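Local structure of high affinity transport system protein p37 (Mycoplasma hyorhinis, 3E78) at residues 141-146 against 345-350. The protein is part of a high-affinity transport system, probably as a membrane-attached, extracytoplasmic binding lipoprotein, and binds thiamine diphosphate. Residues are numbered along the deposited sequence; the frame is centred on the assembly and turned at random.
Sequences ITPALE and VGVFRK
T142 and F348 open the pairing: each backbone N gives its hydrogen to the other's carbonyl, F348 N reaching T142 O at 2.8 Å and T142 N reaching F348 O at 3.0 Å. The two strands run antiparallel, and past the P143–V347 pair lies a classic beta bulge. There A144 and L145 both face G346, whose carbonyl O takes two donors: A144 N at 2.9 Å, almost straight down the C=O direction, and L145 N at a longer 3.3 Å, tilted 22° from the carbonyl plane. G346 N returns a bond to L145 O, and the register slips by one.

F348 reaches outward from its CB, which lies close to T142 O, the same oxygen its N binds. With chi1 at -79°, CG swings anti to the carbonyl carbon, and the ring's CD2–CE2 side comes up to A144. CD2 and CE2 are both 3.7 Å from A144 CB, which sits at the ring edge and in its plane. The ring meets that of F122 on the adjoining strand 122-125, the planes at about 55°, and Q357 and I360 of helix 354-369 touch the side chain.

On the face shared by P143, V345 and V347, the proline is the meeting point. V347 CG1 presses on P143 CA at 3.4 Å, while V345 CG1 comes to P143 CB at 4.0 Å. One water joins T142 OG1 to K350 O.

Helix 127-136 covers the valine face through L130, with helix 390-402 adding F390 against P143 and I394 against V345. Helix 354-369 also packs on T142 and L145. Within the sheet, strand 345-349 is flanked by strands 122-125 and 141-152, and the latter pairs onward with strand 383-386; the V345 side chain is about 10 Å from the bound thiamine diphosphate.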
loop_
_atom_site.group_PDB
_atom_site.type_symbol
_atom_site.label_atom_id
_atom_site.label_comp_id
_atom_site.label_asym_id
_atom_site.label_seq_id
_atom_site.Cartn_x
_atom_site.Cartn_y
_atom_site.Cartn_z
ATOM N N ILE A 141 -7.278 -2.295 -19.969
ATOM C CA ILE A 141 -6.539 -3.407 -19.362
ATOM C C ILE A 141 -7.533 -4.113 -18.428
ATOM O O ILE A 141 -8.579 -3.517 -18.180
ATOM C CB ILE A 141 -5.276 -3.043 -18.573
ATOM C CG1 ILE A 141 -5.524 -1.993 -17.472
ATOM C CG2 ILE A 141 -4.122 -2.573 -19.451
ATOM C CD1 ILE A 141 -4.227 -1.629 -16.765
ATOM N N THR A 142 -7.226 -5.315 -17.966
ATOM C CA THR A 142 -8.186 -6.148 -17.268
ATOM C C THR A 142 -7.809 -6.460 -15.829
ATOM O O THR A 142 -6.941 -7.301 -15.609
ATOM C CB THR A 142 -8.333 -7.485 -18.041
ATOM O OG1 THR A 142 -8.759 -7.149 -19.373
ATOM C CG2 THR A 142 -9.380 -8.369 -17.407
ATOM N N PRO A 143 -8.474 -5.827 -14.870
ATOM C CA PRO A 143 -8.183 -6.139 -13.463
ATOM C C PRO A 143 -8.701 -7.533 -13.149
ATOM O O PRO A 143 -9.815 -7.871 -13.558
ATOM C CB PRO A 143 -8.950 -5.081 -12.675
ATOM C CG PRO A 143 -9.503 -4.117 -13.655
ATOM C CD PRO A 143 -9.520 -4.799 -14.999
ATOM N N ALA A 144 -7.935 -8.381 -12.474
ATOM C CA ALA A 144 -8.404 -9.749 -12.288
ATOM C C ALA A 144 -8.171 -10.327 -10.910
ATOM O O ALA A 144 -8.890 -11.222 -10.457
ATOM C CB ALA A 144 -7.692 -10.629 -13.326
ATOM N N LEU A 145 -7.149 -9.827 -10.220
ATOM C CA LEU A 145 -6.761 -10.431 -8.948
ATOM C C LEU A 145 -6.753 -9.365 -7.859
ATOM O O LEU A 145 -6.267 -8.261 -8.116
ATOM C CB LEU A 145 -5.384 -11.046 -9.146
ATOM C CG LEU A 145 -4.591 -11.615 -7.990
ATOM C CD1 LEU A 145 -4.786 -13.122 -7.861
ATOM C CD2 LEU A 145 -3.099 -11.339 -8.135
ATOM N N GLU A 146 -7.263 -9.640 -6.670
ATOM C CA GLU A 146 -7.094 -8.652 -5.590
ATOM C C GLU A 146 -6.135 -9.230 -4.557
ATOM O O GLU A 146 -6.287 -10.396 -4.168
ATOM C CB GLU A 146 -8.434 -8.282 -4.969
ATOM C CG GLU A 146 -8.340 -7.334 -3.772
ATOM C CD GLU A 146 -9.718 -7.041 -3.196
ATOM O OE1 GLU A 146 -10.671 -7.775 -3.545
ATOM O OE2 GLU A 146 -9.889 -6.090 -2.403
ATOM N N VAL A 345 -3.870 -4.559 -6.862
ATOM C CA VAL A 345 -4.675 -5.331 -7.818
ATOM C C VAL A 345 -3.819 -5.872 -8.962
ATOM O O VAL A 345 -3.010 -5.111 -9.526
ATOM C CB VAL A 345 -5.777 -4.404 -8.347
ATOM C CG1 VAL A 345 -6.399 -4.953 -9.632
ATOM C CG2 VAL A 345 -6.847 -4.199 -7.273
ATOM N N GLY A 346 -3.994 -7.148 -9.304
ATOM C CA GLY A 346 -3.242 -7.739 -10.422
ATOM C C GLY A 346 -3.991 -7.466 -11.716
ATOM O O GLY A 346 -5.209 -7.683 -11.729
ATOM N N VAL A 347 -3.361 -6.985 -12.781
ATOM C CA VAL A 347 -4.061 -6.630 -14.005
ATOM C C VAL A 347 -3.403 -7.256 -15.236
ATOM O O VAL A 347 -2.184 -7.332 -15.256
ATOM C CB VAL A 347 -4.074 -5.116 -14.277
ATOM C CG1 VAL A 347 -5.211 -4.438 -13.541
ATOM C CG2 VAL A 347 -2.731 -4.542 -13.854
ATOM N N PHE A 348 -4.211 -7.653 -16.211
ATOM C CA PHE A 348 -3.687 -8.262 -17.435
ATOM C C PHE A 348 -3.711 -7.321 -18.617
ATOM O O PHE A 348 -4.575 -6.453 -18.712
ATOM C CB PHE A 348 -4.571 -9.478 -17.782
ATOM C CG PHE A 348 -4.257 -10.716 -16.970
ATOM C CD1 PHE A 348 -3.168 -11.515 -17.271
ATOM C CD2 PHE A 348 -5.067 -11.063 -15.903
ATOM C CE1 PHE A 348 -2.915 -12.652 -16.513
ATOM C CE2 PHE A 348 -4.819 -12.202 -15.150
ATOM C CZ PHE A 348 -3.735 -13.003 -15.449
ATOM N N ARG A 349 -2.804 -7.462 -19.582
ATOM C CA ARG A 349 -3.089 -6.814 -20.859
ATOM C C ARG A 349 -4.366 -7.467 -21.393
ATOM O O ARG A 349 -4.747 -8.581 -21.004
ATOM C CB ARG A 349 -1.914 -6.944 -21.829
ATOM C CG ARG A 349 -1.642 -8.397 -22.201
ATOM C CD ARG A 349 -0.461 -8.531 -23.128
ATOM N NE ARG A 349 -0.061 -9.928 -23.337
ATOM C CZ ARG A 349 -0.566 -10.586 -24.387
ATOM N NH1 ARG A 349 -1.410 -9.942 -25.188
ATOM N NH2 ARG A 349 -0.220 -11.841 -24.608
ATOM N N LYS A 350 -5.082 -6.787 -22.277
ATOM C CA LYS A 350 -6.434 -7.177 -22.614
ATOM C C LYS A 350 -6.544 -8.476 -23.407
ATOM O O LYS A 350 -7.544 -9.183 -23.230
ATOM C CB LYS A 350 -7.098 -6.043 -23.420
ATOM C CG LYS A 350 -8.608 -6.188 -23.506
ATOM C CD LYS A 350 -9.231 -4.990 -24.206
ATOM C CE LYS A 350 -10.606 -4.671 -23.638
ATOM N NZ LYS A 350 -11.050 -3.304 -24.032
HETATM O O HOH W 1 -9.156 -9.395 -20.880
#